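Local coordinates for L-hydantoinase (Arthrobacter aurescens, PDB 1GKR), which catalyses the zinc-dependent, ATP-independent hydrolysis of hydantoin rings, preferring aryl-substituted ones, with a stereoselectivity that depends on the substrate, at residues Gly48-Met53 / Ile391-Ile396; Glu168-Ile173 / Ala231-Ile236; Leu227-Gly232 / Glu255-His260; Glu299-Gly304 / Gly353-Glu358. All coordinates share one frame; numbering follows the deposited sequence.

Overall arrangement
In this TIM-barrel amidohydrolase contact 1 lies beside the beta-sandwich and the other three in the barrel. Contact 1 joins strands 51-62 and 389-393, and the loop it closes along the chain encloses the others. Contacts 2 and 3 have centres about 9 Å apart, share Ala231 and Gly232, and reach the neighbouring parallel strands 234-237 and 259-263; both also touch the second subunit, placing these barrel strands near an interface. Contact 4 follows in the chain, centred about 25 Å from contact 3. Its helix 357-372 leads to strand 389-393, and Leu357 packs on Phe51 and Leu392 of contact 1, about 19 Å away centre to centre, so the pair connects barrel and sandwich.

Contact 1 (Gly48-Met53 / Ile391-Ile396)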
loop_
_atom_site.group_PDB
_atom_site.type_symbol
_atom_site.label_atom_id
_atom_site.label_comp_id
_atom_site.label_asym_id
_atom_site.label_seq_id
_atom_site.Cartn_x
_atom_site.Cartn_y
_atom_site.Cartn_z
ATOM N N GLY A 48 -32.343 -37.948 -8.423
ATOM C CA GLY A 48 -32.071 -38.282 -9.807
ATOM C C GLY A 48 -30.801 -37.667 -10.350
ATOM O O GLY A 48 -30.693 -37.406 -11.550
ATOM N N GLY A 49 -29.837 -37.425 -9.469
ATOM C CA GLY A 49 -28.580 -36.850 -9.902
ATOM C C GLY A 49 -28.544 -35.341 -10.043
ATOM O O GLY A 49 -27.586 -34.794 -10.609
ATOM N N LYS A 50 -29.574 -34.651 -9.558
ATOM C CA LYS A 50 -29.563 -33.193 -9.647
ATOM C C LYS A 50 -28.680 -32.670 -8.523
ATOM O O LYS A 50 -28.342 -33.404 -7.589
ATOM C CB LYS A 50 -30.970 -32.616 -9.503
ATOM C CG LYS A 50 -31.951 -33.121 -10.540
ATOM C CD LYS A 50 -33.169 -32.209 -10.651
ATOM C CE LYS A 50 -34.354 -32.949 -11.236
ATOM N NZ LYS A 50 -34.773 -34.032 -10.296
ATOM N N PHE A 51 -28.290 -31.409 -8.614
ATOM C CA PHE A 51 -27.469 -30.828 -7.569
ATOM C C PHE A 51 -28.276 -30.627 -6.292
ATOM O O PHE A 51 -29.428 -30.171 -6.330
ATOM C CB PHE A 51 -26.913 -29.487 -8.020
ATOM C CG PHE A 51 -25.894 -29.602 -9.090
ATOM C CD1 PHE A 51 -24.647 -30.158 -8.817
ATOM C CD2 PHE A 51 -26.186 -29.201 -10.388
ATOM C CE1 PHE A 51 -23.703 -30.316 -9.826
ATOM C CE2 PHE A 51 -25.253 -29.353 -11.411
ATOM C CZ PHE A 51 -24.005 -29.913 -11.129
ATOM N N VAL A 52 -27.675 -30.987 -5.165
ATOM C CA VAL A 52 -28.316 -30.794 -3.880
ATOM C C VAL A 52 -27.387 -29.882 -3.081
ATOM O O VAL A 52 -26.185 -30.118 -3.035
ATOM C CB VAL A 52 -28.509 -32.126 -3.145
ATOM C CG1 VAL A 52 -29.012 -31.873 -1.726
ATOM C CG2 VAL A 52 -29.513 -32.979 -3.897
ATOM N N MET A 53 -27.936 -28.830 -2.478
ATOM C CA MET A 53 -27.132 -27.891 -1.696
ATOM C C MET A 53 -27.796 -27.606 -0.359
ATOM O O MET A 53 -28.974 -27.913 -0.163
ATOM C CB MET A 53 -26.950 -26.576 -2.455
ATOM C CG MET A 53 -28.239 -25.826 -2.688
ATOM S SD MET A 53 -27.982 -24.292 -3.589
ATOM C CE MET A 53 -27.719 -23.176 -2.277
ATOM N N ILE A 391 -33.168 -29.287 -3.664
ATOM C CA ILE A 391 -32.843 -30.094 -4.822
ATOM C C ILE A 391 -32.965 -29.026 -5.907
ATOM O O ILE A 391 -33.990 -28.361 -6.015
ATOM C CB ILE A 391 -33.856 -31.221 -5.053
ATOM C CG1 ILE A 391 -33.741 -32.252 -3.929
ATOM C CG2 ILE A 391 -33.588 -31.885 -6.397
ATOM C CD1 ILE A 391 -34.674 -33.437 -4.062
ATOM N N LEU A 392 -31.906 -28.826 -6.677
ATOM C CA LEU A 392 -31.915 -27.808 -7.714
ATOM C C LEU A 392 -32.257 -28.331 -9.093
ATOM O O LEU A 392 -32.214 -29.519 -9.347
ATOM C CB LEU A 392 -30.548 -27.128 -7.780
ATOM C CG LEU A 392 -30.298 -25.880 -6.935
ATOM C CD1 LEU A 392 -30.806 -26.048 -5.525
ATOM C CD2 LEU A 392 -28.811 -25.606 -6.945
ATOM N N ASP A 393 -32.612 -27.419 -9.980
ATOM C CA ASP A 393 -32.902 -27.765 -11.355
ATOM C C ASP A 393 -32.323 -26.599 -12.142
ATOM O O ASP A 393 -32.917 -25.516 -12.181
ATOM C CB ASP A 393 -34.403 -27.863 -11.596
ATOM C CG ASP A 393 -34.733 -28.455 -12.954
ATOM O OD1 ASP A 393 -34.104 -28.062 -13.960
ATOM O OD2 ASP A 393 -35.632 -29.317 -13.018
ATOM N N LEU A 394 -31.151 -26.808 -12.736
ATOM C CA LEU A 394 -30.501 -25.756 -13.504
ATOM C C LEU A 394 -30.926 -25.742 -14.960
ATOM O O LEU A 394 -30.315 -25.075 -15.793
ATOM C CB LEU A 394 -28.974 -25.880 -13.415
ATOM C CG LEU A 394 -28.291 -25.560 -12.080
ATOM C CD1 LEU A 394 -29.129 -24.573 -11.276
ATOM C CD2 LEU A 394 -28.123 -26.821 -11.295
ATOM N N ASP A 395 -31.979 -26.475 -15.275
ATOM C CA ASP A 395 -32.446 -26.496 -16.643
ATOM C C ASP A 395 -33.930 -26.148 -16.738
ATOM O O ASP A 395 -34.744 -26.911 -17.252
ATOM C CB ASP A 395 -32.161 -27.855 -17.262
ATOM C CG ASP A 395 -32.527 -27.902 -18.719
ATOM O OD1 ASP A 395 -32.160 -26.958 -19.462
ATOM O OD2 ASP A 395 -33.186 -28.884 -19.121
ATOM N N ILE A 396 -34.259 -24.965 -16.234
ATOM C CA ILE A 396 -35.621 -24.453 -16.215
ATOM C C ILE A 396 -35.724 -23.308 -17.199
ATOM O O ILE A 396 -34.724 -22.712 -17.595
ATOM C CB ILE A 396 -35.972 -23.898 -14.814
ATOM C CG1 ILE A 396 -35.933 -25.018 -13.779
ATOM C CG2 ILE A 396 -37.314 -23.236 -14.828
ATOM C CD1 ILE A 396 -36.794 -26.212 -14.133
HETATM O O HOH W 1 -29.630 -29.756 -10.656
#
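Phe51 O accepts the backbone N of Leu392 at 2.8 Å, with an N-H...O angle of 171°; this bond holds strand 51-53 against strand 391-393. Next to it Val52 and Ile391 form an antiparallel non-hydrogen-bonded pair, and the short strand axes run at 134°, well twisted from a flat antiparallel arrangement. Water 1 extends the ladder: it accepts from Phe51 N at 2.9 Å and makes a weak bond to Leu392 O, bridging where the strands part.

On the face of Val52 and Ile391, Val52 CG2 meets Ile391 CG1 at 4.3 Å, while Lys50 adds its CB to Ile391 CG2 at 4.1 Å. The aliphatic chain of Lys50 runs on past the carbonyl of Leu392; its NZ lies 5.5 Å from Asp393 OD2, where the opposite charges may attract weakly, and bonds weakly to Ala47 O. Across the sheet Met53 and Leu392 cross at about a right angle. Met53 CG stands between backbone N and carbonyl carbon (chi1 64°), which sets CG beside Leu392 CD1 and lets SD touch Leu392 CD2 at 3.7 Å. Helix 357-372 backs this apolar face through Leu360, Val361 and Cys365 on Met53. At the strand end Asp393 OD1 accepts Asp395 N at 3.0 Å, an Asx turn.

Strand 51-62 also pairs with strand 9-13 and continues to the zinc ligands His60 and His62. Such a junction, between a strand entering the TIM barrel and late strands of the chain, is characteristic of the beta-sandwich domain of hydantoinases and related amidohydrolases.

Contact 2 (Glu168-Ile173 / Ala231-Ile236); sequences EIFQEI and AGCRLI
Helix 163-176 passes beside the turn that leads from helix 214-231 into strand 234-237, the backbones coming nearest at Gln171 and Ala231, with CA atoms 5.5 Å apart, and at Ile173 and Cys233; Gly232 makes the turn with positive phi (80°). No hydrogen bond crosses the contact, so side-chain packing does the work.

Phe170 is the centre of it. Its CB meets Ala231 CB at 3.5 Å, with that methyl near the ring plane, at the edge. Cys233 comes from a different direction: SG stands obliquely to the ring, 4.0 Å from the centroid of Phe170 and 30° off the ring normal, a sulfur-aromatic contact. SG lies nearest the root of the ring, 3.5 Å from Phe170 CG, with CD1 and CD2 both at 3.9 Å. Cys233 reaches this place with SG between its backbone N and carbonyl carbon (chi1 54°). At the far end of the ring, Phe170 CZ touches Leu235 CD1 at 4.3 Å.

This is the helix-on-strand packing of a TIM barrel, the outer helix meeting the chain just as it enters a barrel strand; Ile180 of the adjacent strand 179-182 also touches Phe170, Ile173 and Cys233. The side chain of Leu235 lies about 12 Å from a bound zinc ion.

One turn along the helix from Phe170, Ile173 turns its CG2 branch to Cys233 CB at 3.9 Å, so Cys233 is touched by both helix residues. On the helix's outer side Gln171 OE1 accepts Gln196 NE2 of the second subunit.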
loop_
_atom_site.group_PDB
_atom_site.type_symbol
_atom_site.label_atom_id
_atom_site.label_comp_id
_atom_site.label_asym_id
_atom_site.label_seq_id
_atom_site.Cartn_x
_atom_site.Cartn_y
_atom_site.Cartn_z
ATOM N N GLU A 168 -18.824 2.828 21.090
ATOM C CA GLU A 168 -19.194 2.174 22.347
ATOM C C GLU A 168 -19.912 0.861 22.065
ATOM O O GLU A 168 -19.762 -0.117 22.804
ATOM C CB GLU A 168 -20.087 3.080 23.194
ATOM C CG GLU A 168 -19.391 4.338 23.656
ATOM C CD GLU A 168 -20.199 5.116 24.672
ATOM O OE1 GLU A 168 -21.403 5.384 24.416
ATOM O OE2 GLU A 168 -19.615 5.465 25.726
ATOM N N ILE A 169 -20.695 0.844 20.989
ATOM C CA ILE A 169 -21.420 -0.354 20.609
ATOM C C ILE A 169 -20.412 -1.412 20.186
ATOM O O ILE A 169 -20.546 -2.570 20.559
ATOM C CB ILE A 169 -22.401 -0.058 19.468
ATOM C CG1 ILE A 169 -23.498 0.869 19.985
ATOM C CG2 ILE A 169 -22.982 -1.356 18.907
ATOM C CD1 ILE A 169 -24.510 1.288 18.922
ATOM N N PHE A 170 -19.395 -1.006 19.424
ATOM C CA PHE A 170 -18.358 -1.932 18.974
ATOM C C PHE A 170 -17.694 -2.582 20.179
ATOM O O PHE A 170 -17.462 -3.796 20.189
ATOM C CB PHE A 170 -17.296 -1.206 18.159
ATOM C CG PHE A 170 -17.638 -1.046 16.695
ATOM C CD1 PHE A 170 -18.933 -1.244 16.231
ATOM C CD2 PHE A 170 -16.660 -0.655 15.789
ATOM C CE1 PHE A 170 -19.244 -1.048 14.884
ATOM C CE2 PHE A 170 -16.963 -0.461 14.448
ATOM C CZ PHE A 170 -18.260 -0.658 13.996
ATOM N N GLN A 171 -17.390 -1.787 21.201
ATOM C CA GLN A 171 -16.771 -2.350 22.394
ATOM C C GLN A 171 -17.691 -3.338 23.090
ATOM O O GLN A 171 -17.237 -4.404 23.502
ATOM C CB GLN A 171 -16.375 -1.261 23.369
ATOM C CG GLN A 171 -15.380 -0.295 22.804
ATOM C CD GLN A 171 -15.011 0.780 23.795
ATOM O OE1 GLN A 171 -15.881 1.384 24.438
ATOM N NE2 GLN A 171 -13.715 1.037 23.923
ATOM N N GLU A 172 -18.973 -3.014 23.237
ATOM C CA GLU A 172 -19.862 -3.973 23.888
ATOM C C GLU A 172 -19.909 -5.268 23.085
ATOM O O GLU A 172 -19.778 -6.351 23.651
ATOM C CB GLU A 172 -21.283 -3.429 24.038
ATOM C CG GLU A 172 -21.602 -2.844 25.412
ATOM C CD GLU A 172 -21.418 -3.838 26.557
ATOM O OE1 GLU A 172 -22.033 -4.927 26.529
ATOM O OE2 GLU A 172 -20.656 -3.519 27.495
ATOM N N ILE A 173 -20.092 -5.152 21.770
ATOM C CA ILE A 173 -20.157 -6.315 20.891
ATOM C C ILE A 173 -18.921 -7.195 21.026
ATOM O O ILE A 173 -19.024 -8.426 21.041
ATOM C CB ILE A 173 -20.293 -5.906 19.409
ATOM C CG1 ILE A 173 -21.621 -5.185 19.183
ATOM C CG2 ILE A 173 -20.222 -7.131 18.529
ATOM C CD1 ILE A 173 -22.835 -6.016 19.560
ATOM N N ALA A 231 -11.596 -1.560 18.135
ATOM C CA ALA A 231 -12.467 -2.310 19.035
ATOM C C ALA A 231 -12.295 -3.826 18.994
ATOM O O ALA A 231 -12.481 -4.489 20.008
ATOM C CB ALA A 231 -13.921 -1.961 18.743
ATOM N N GLY A 232 -11.995 -4.371 17.814
ATOM C CA GLY A 232 -11.795 -5.806 17.663
ATOM C C GLY A 232 -13.016 -6.710 17.562
ATOM O O GLY A 232 -12.895 -7.935 17.658
ATOM N N CYS A 233 -14.191 -6.123 17.367
ATOM C CA CYS A 233 -15.436 -6.887 17.262
ATOM C C CYS A 233 -15.634 -7.419 15.850
ATOM O O CYS A 233 -15.171 -6.809 14.895
ATOM C CB CYS A 233 -16.615 -5.981 17.604
ATOM S SG CYS A 233 -16.662 -4.454 16.598
ATOM N N ARG A 234 -16.323 -8.550 15.709
ATOM C CA ARG A 234 -16.578 -9.087 14.376
ATOM C C ARG A 234 -17.543 -8.099 13.712
ATOM O O ARG A 234 -18.600 -7.779 14.260
ATOM C CB ARG A 234 -17.220 -10.468 14.445
ATOM C CG ARG A 234 -16.915 -11.271 13.203
ATOM C CD ARG A 234 -17.895 -12.377 12.966
ATOM N NE ARG A 234 -17.618 -13.629 13.672
ATOM C CZ ARG A 234 -16.495 -14.328 13.563
ATOM N NH1 ARG A 234 -15.516 -13.895 12.791
ATOM N NH2 ARG A 234 -16.376 -15.493 14.180
ATOM N N LEU A 235 -17.167 -7.608 12.541
ATOM C CA LEU A 235 -17.954 -6.628 11.821
ATOM C C LEU A 235 -18.312 -7.059 10.407
ATOM O O LEU A 235 -17.465 -7.556 9.672
ATOM C CB LEU A 235 -17.159 -5.333 11.743
ATOM C CG LEU A 235 -17.676 -4.310 10.732
ATOM C CD1 LEU A 235 -19.020 -3.819 11.203
ATOM C CD2 LEU A 235 -16.717 -3.138 10.601
ATOM N N ILE A 236 -19.563 -6.881 10.015
ATOM C CA ILE A 236 -19.945 -7.217 8.653
ATOM C C ILE A 236 -20.512 -5.962 8.031
ATOM O O ILE A 236 -21.484 -5.427 8.545
ATOM C CB ILE A 236 -21.074 -8.248 8.571
ATOM C CG1 ILE A 236 -20.644 -9.581 9.163
ATOM C CG2 ILE A 236 -21.467 -8.440 7.109
ATOM C CD1 ILE A 236 -21.744 -10.626 9.110
#

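Contact 3 (Leu227-Gly232 / Glu255-His260); sequences LQKEAG and EGQDVH
Gln228 and Gln257 meet amide to amide where the end of helix 214-231 packs beside the loop entering strand 259-263, part of the repeating strand-and-helix layer of the TIM barrel. The two chains slide past each other in opposite directions, their amide planes only 15° apart. Gln257 NE2 donates to Gln228 OE1 at 3.2 Å in a fairly straight bond, arriving in the carbonyl plane on a lone pair.

In Gln228 chi1 of 105° and a bend at chi2 together fold CG against Val259 CG1 and leave OE1 facing Gln257. Gln257 instead extends beyond CG, its amide crossing Lys229 at about a right angle. Lys229 has CG anti to the backbone N (chi1 170°) and bends at chi2, which lays CB and CD against that amide, with Lys229 CB 3.6 Å from Gln257 NE2 and CD close to OE1. Gln257 NE2 has a second acceptor in Leu225 O, and the two together fix the turn of the amide.

Water 2 donates to Gln228 OE1 and accepts Asp258 N at 2.8 Å, giving OE1 two donors. A leucine in place of Gln228 would probably take the shared acceptor from Gln257 NE2 and this water, leaving NE2 to the hold of Leu225 O. Water 3 joins Glu255 OE2 and Gln257 OE1, with a weak bond from Lys229 NZ. Gly256 is the C-prime residue of a Schellman motif ending helix 243-254.

Asp258 OD1 accepts His260 NE2 at 2.8 Å in the plane of the imidazole and also pairs with Arg234 NH1; its OD2 takes water 4, 2.9 Å away, which also donates to Gly232 O.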
loop_
_atom_site.group_PDB
_atom_site.type_symbol
_atom_site.label_atom_id
_atom_site.label_comp_id
_atom_site.label_asym_id
_atom_site.label_seq_id
_atom_site.Cartn_x
_atom_site.Cartn_y
_atom_site.Cartn_z
ATOM N N LEU A 227 -12.606 2.095 13.176
ATOM C CA LEU A 227 -13.125 1.906 14.520
ATOM C C LEU A 227 -13.114 0.444 14.925
ATOM O O LEU A 227 -12.906 0.140 16.092
ATOM C CB LEU A 227 -14.553 2.455 14.656
ATOM C CG LEU A 227 -14.783 3.914 14.243
ATOM C CD1 LEU A 227 -16.088 4.400 14.834
ATOM C CD2 LEU A 227 -13.662 4.770 14.739
ATOM N N GLN A 228 -13.333 -0.472 13.987
ATOM C CA GLN A 228 -13.320 -1.873 14.383
ATOM C C GLN A 228 -11.858 -2.231 14.658
ATOM O O GLN A 228 -11.539 -2.963 15.602
ATOM C CB GLN A 228 -13.934 -2.760 13.293
ATOM C CG GLN A 228 -12.938 -3.539 12.495
ATOM C CD GLN A 228 -12.433 -4.755 13.221
ATOM O OE1 GLN A 228 -11.292 -5.144 13.047
ATOM N NE2 GLN A 228 -13.283 -5.369 14.032
ATOM N N LYS A 229 -10.974 -1.673 13.842
ATOM C CA LYS A 229 -9.547 -1.889 13.988
ATOM C C LYS A 229 -9.152 -1.687 15.447
ATOM O O LYS A 229 -8.289 -2.386 15.972
ATOM C CB LYS A 229 -8.806 -0.895 13.100
ATOM C CG LYS A 229 -7.308 -0.799 13.300
ATOM C CD LYS A 229 -6.583 -2.033 12.824
ATOM C CE LYS A 229 -5.096 -1.745 12.587
ATOM N NZ LYS A 229 -4.869 -0.783 11.460
ATOM N N GLU A 230 -9.806 -0.735 16.099
ATOM C CA GLU A 230 -9.534 -0.404 17.492
ATOM C C GLU A 230 -10.366 -1.209 18.494
ATOM O O GLU A 230 -9.903 -1.505 19.581
ATOM C CB GLU A 230 -9.803 1.077 17.704
ATOM C CG GLU A 230 -9.244 1.642 18.972
ATOM C CD GLU A 230 -7.732 1.756 18.928
ATOM O OE1 GLU A 230 -7.157 1.720 17.801
ATOM O OE2 GLU A 230 -7.130 1.894 20.025
ATOM N N ALA A 231 -11.596 -1.560 18.135
ATOM C CA ALA A 231 -12.467 -2.310 19.035
ATOM C C ALA A 231 -12.295 -3.826 18.994
ATOM O O ALA A 231 -12.481 -4.489 20.008
ATOM C CB ALA A 231 -13.921 -1.961 18.743
ATOM N N GLY A 232 -11.995 -4.371 17.814
ATOM C CA GLY A 232 -11.795 -5.806 17.663
ATOM C C GLY A 232 -13.016 -6.710 17.562
ATOM O O GLY A 232 -12.895 -7.935 17.658
ATOM N N GLU A 255 -5.486 -7.892 6.174
ATOM C CA GLU A 255 -4.445 -7.413 7.074
ATOM C C GLU A 255 -4.661 -7.896 8.495
ATOM O O GLU A 255 -3.981 -7.441 9.404
ATOM C CB GLU A 255 -4.374 -5.883 7.060
ATOM C CG GLU A 255 -3.809 -5.322 5.773
ATOM C CD GLU A 255 -3.808 -3.804 5.718
ATOM O OE1 GLU A 255 -3.325 -3.247 4.707
ATOM O OE2 GLU A 255 -4.292 -3.165 6.674
ATOM N N GLY A 256 -5.612 -8.804 8.696
ATOM C CA GLY A 256 -5.858 -9.309 10.037
ATOM C C GLY A 256 -7.134 -8.852 10.736
ATOM O O GLY A 256 -7.487 -9.383 11.793
ATOM N N GLN A 257 -7.838 -7.874 10.168
ATOM C CA GLN A 257 -9.078 -7.391 10.793
ATOM C C GLN A 257 -10.247 -8.358 10.578
ATOM O O GLN A 257 -10.461 -8.848 9.470
ATOM C CB GLN A 257 -9.446 -6.010 10.254
ATOM C CG GLN A 257 -8.432 -4.934 10.574
ATOM C CD GLN A 257 -8.959 -3.552 10.263
ATOM O OE1 GLN A 257 -8.282 -2.742 9.627
ATOM N NE2 GLN A 257 -10.179 -3.269 10.718
ATOM N N ASP A 258 -10.986 -8.636 11.649
ATOM C CA ASP A 258 -12.136 -9.542 11.597
ATOM C C ASP A 258 -13.330 -8.799 10.981
ATOM O O ASP A 258 -14.359 -8.615 11.614
ATOM C CB ASP A 258 -12.476 -10.020 13.016
ATOM C CG ASP A 258 -13.465 -11.177 13.028
ATOM O OD1 ASP A 258 -13.821 -11.639 11.926
ATOM O OD2 ASP A 258 -13.882 -11.628 14.129
ATOM N N VAL A 259 -13.182 -8.375 9.737
ATOM C CA VAL A 259 -14.225 -7.641 9.053
ATOM C C VAL A 259 -14.619 -8.392 7.797
ATOM O O VAL A 259 -13.793 -9.065 7.208
ATOM C CB VAL A 259 -13.720 -6.250 8.691
ATOM C CG1 VAL A 259 -13.223 -5.574 9.939
ATOM C CG2 VAL A 259 -12.597 -6.345 7.667
ATOM N N HIS A 260 -15.877 -8.274 7.385
ATOM C CA HIS A 260 -16.355 -8.994 6.211
ATOM C C HIS A 260 -17.257 -8.181 5.317
ATOM O O HIS A 260 -17.890 -7.219 5.745
ATOM C CB HIS A 260 -17.078 -10.232 6.673
ATOM C CG HIS A 260 -16.339 -10.947 7.743
ATOM N ND1 HIS A 260 -15.539 -12.036 7.490
ATOM C CD2 HIS A 260 -16.171 -10.650 9.053
ATOM C CE1 HIS A 260 -14.907 -12.379 8.596
ATOM N NE2 HIS A 260 -15.273 -11.551 9.559
HETATM O O HOH W 2 -10.059 -7.858 14.195
HETATM O O HOH W 3 -5.542 -2.956 9.124
HETATM O O HOH W 4 -13.386 -10.791 16.829
#

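Contact 4 (Glu299-Gly304 / Gly353-Glu358); sequences EQLENG and GRLSLE
Glu302 reaches from the last turn of helix 291-303 to Ser356, the N-cap of helix 357-372, and so joins the end of one helix to the start of another in the amidohydrolase fold. Followed outward, its CB rests 3.7 Å from Arg354 O, and CG passes the same carbonyl at 4.1 Å. CG stands anti to the backbone N (chi1 180°), which sends the chain off the helix towards the loop, and a bend at chi2 (57°) swings CD over to Ser356.

The two carboxylate oxygens then divide the work. OE1 accepts Ser356 N at 2.6 Å from the syn side, 27° out of the carboxylate plane; it also sits beside the Leu355 side chain. OE2 takes the hydroxyl of Ser356 on its syn lone pair, with OG 3.2 Å away. Both bonds go to one residue, so the carboxylate is held against rotation. Ser356 OG in turn accepts Arg359 N, capping the helix, and Glu302 is likely to orient this capping hydroxyl. The start of helix 357-372 is likely to favour the negative charge here. An alanine at Glu302 would probably leave Ser356 N without its acceptor and the capping hydroxyl without the carboxylate that steadies it.

Glu302 O also accepts Arg359 NH1, and Gly304 closes helix 291-303 with a Schellman motif. Arg354, whose carbonyl O lies against CB and CG of Glu302, makes a cation-pi contact with Trp298. On the buried side Leu301 and Leu355 cross, Leu301 CD1 lying 3.9 Å from Leu355 CD2.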
loop_
_atom_site.group_PDB
_atom_site.type_symbol
_atom_site.label_atom_id
_atom_site.label_comp_id
_atom_site.label_asym_id
_atom_site.label_seq_id
_atom_site.Cartn_x
_atom_site.Cartn_y
_atom_site.Cartn_z
ATOM N N GLU A 299 -16.587 -10.137 -10.779
ATOM C CA GLU A 299 -15.276 -10.770 -10.710
ATOM C C GLU A 299 -14.922 -10.990 -9.245
ATOM O O GLU A 299 -14.488 -12.064 -8.839
ATOM C CB GLU A 299 -14.219 -9.879 -11.340
ATOM C CG GLU A 299 -14.207 -9.877 -12.847
ATOM C CD GLU A 299 -13.191 -8.890 -13.401
ATOM O OE1 GLU A 299 -12.054 -8.849 -12.868
ATOM O OE2 GLU A 299 -13.529 -8.165 -14.368
ATOM N N GLN A 300 -15.122 -9.956 -8.447
ATOM C CA GLN A 300 -14.820 -10.040 -7.035
ATOM C C GLN A 300 -15.600 -11.165 -6.372
ATOM O O GLN A 300 -15.092 -11.839 -5.474
ATOM C CB GLN A 300 -15.138 -8.705 -6.369
ATOM C CG GLN A 300 -14.423 -7.542 -7.018
ATOM C CD GLN A 300 -14.673 -6.251 -6.294
ATOM O OE1 GLN A 300 -15.823 -5.877 -6.050
ATOM N NE2 GLN A 300 -13.602 -5.549 -5.949
ATOM N N LEU A 301 -16.831 -11.375 -6.828
ATOM C CA LEU A 301 -17.678 -12.413 -6.259
ATOM C C LEU A 301 -17.056 -13.784 -6.481
ATOM O O LEU A 301 -16.772 -14.510 -5.534
ATOM C CB LEU A 301 -19.065 -12.376 -6.901
ATOM C CG LEU A 301 -20.295 -12.843 -6.116
ATOM C CD1 LEU A 301 -21.215 -13.574 -7.071
ATOM C CD2 LEU A 301 -19.919 -13.737 -4.967
ATOM N N GLU A 302 -16.835 -14.134 -7.742
ATOM C CA GLU A 302 -16.259 -15.431 -8.062
ATOM C C GLU A 302 -14.857 -15.582 -7.494
ATOM O O GLU A 302 -14.428 -16.691 -7.181
ATOM C CB GLU A 302 -16.235 -15.641 -9.581
ATOM C CG GLU A 302 -15.642 -16.976 -10.072
ATOM C CD GLU A 302 -16.325 -18.235 -9.511
ATOM O OE1 GLU A 302 -17.573 -18.269 -9.402
ATOM O OE2 GLU A 302 -15.602 -19.210 -9.200
ATOM N N ASN A 303 -14.150 -14.470 -7.337
ATOM C CA ASN A 303 -12.796 -14.535 -6.824
ATOM C C ASN A 303 -12.636 -14.549 -5.309
ATOM O O ASN A 303 -11.520 -14.632 -4.799
ATOM C CB ASN A 303 -11.964 -13.413 -7.436
ATOM C CG ASN A 303 -11.631 -13.681 -8.892
ATOM O OD1 ASN A 303 -11.196 -14.776 -9.236
ATOM N ND2 ASN A 303 -11.827 -12.687 -9.750
ATOM N N GLY A 304 -13.741 -14.463 -4.583
ATOM C CA GLY A 304 -13.645 -14.512 -3.138
ATOM C C GLY A 304 -13.552 -13.221 -2.347
ATOM O O GLY A 304 -13.355 -13.292 -1.137
ATOM N N GLY A 353 -22.273 -19.006 -16.458
ATOM C CA GLY A 353 -20.849 -19.241 -16.328
ATOM C C GLY A 353 -19.981 -18.275 -15.562
ATOM O O GLY A 353 -18.771 -18.465 -15.539
ATOM N N ARG A 354 -20.543 -17.246 -14.939
ATOM C CA ARG A 354 -19.683 -16.328 -14.193
ATOM C C ARG A 354 -19.633 -16.552 -12.673
ATOM O O ARG A 354 -19.099 -15.726 -11.937
ATOM C CB ARG A 354 -20.037 -14.873 -14.520
ATOM C CG ARG A 354 -21.485 -14.565 -14.468
ATOM C CD ARG A 354 -21.868 -13.712 -15.653
ATOM N NE ARG A 354 -21.439 -12.320 -15.536
ATOM C CZ ARG A 354 -22.274 -11.304 -15.328
ATOM N NH1 ARG A 354 -23.587 -11.527 -15.205
ATOM N NH2 ARG A 354 -21.799 -10.062 -15.278
ATOM N N LEU A 355 -20.163 -17.682 -12.217
ATOM C CA LEU A 355 -20.155 -18.031 -10.805
ATOM C C LEU A 355 -20.219 -19.540 -10.665
ATOM O O LEU A 355 -21.043 -20.186 -11.313
ATOM C CB LEU A 355 -21.351 -17.412 -10.074
ATOM C CG LEU A 355 -21.455 -17.722 -8.570
ATOM C CD1 LEU A 355 -20.212 -17.266 -7.834
ATOM C CD2 LEU A 355 -22.668 -17.016 -8.001
ATOM N N SER A 356 -19.361 -20.114 -9.829
ATOM C CA SER A 356 -19.387 -21.557 -9.656
ATOM C C SER A 356 -20.351 -21.933 -8.544
ATOM O O SER A 356 -20.595 -21.145 -7.617
ATOM C CB SER A 356 -17.999 -22.081 -9.327
ATOM O OG SER A 356 -17.521 -21.516 -8.130
ATOM N N LEU A 357 -20.925 -23.127 -8.653
ATOM C CA LEU A 357 -21.852 -23.600 -7.641
ATOM C C LEU A 357 -21.165 -23.611 -6.288
ATOM O O LEU A 357 -21.768 -23.245 -5.279
ATOM C CB LEU A 357 -22.341 -25.011 -7.966
ATOM C CG LEU A 357 -23.643 -25.106 -8.757
ATOM C CD1 LEU A 357 -23.878 -26.523 -9.239
ATOM C CD2 LEU A 357 -24.772 -24.663 -7.865
ATOM N N GLU A 358 -19.901 -24.024 -6.273
ATOM C CA GLU A 358 -19.149 -24.108 -5.033
ATOM C C GLU A 358 -19.050 -22.772 -4.336
ATOM O O GLU A 358 -19.205 -22.689 -3.121
ATOM C CB GLU A 358 -17.744 -24.660 -5.284
ATOM C CG GLU A 358 -17.709 -26.114 -5.748
ATOM C CD GLU A 358 -17.665 -26.257 -7.259
ATOM O OE1 GLU A 358 -18.331 -25.463 -7.962
ATOM O OE2 GLU A 358 -16.966 -27.175 -7.745
#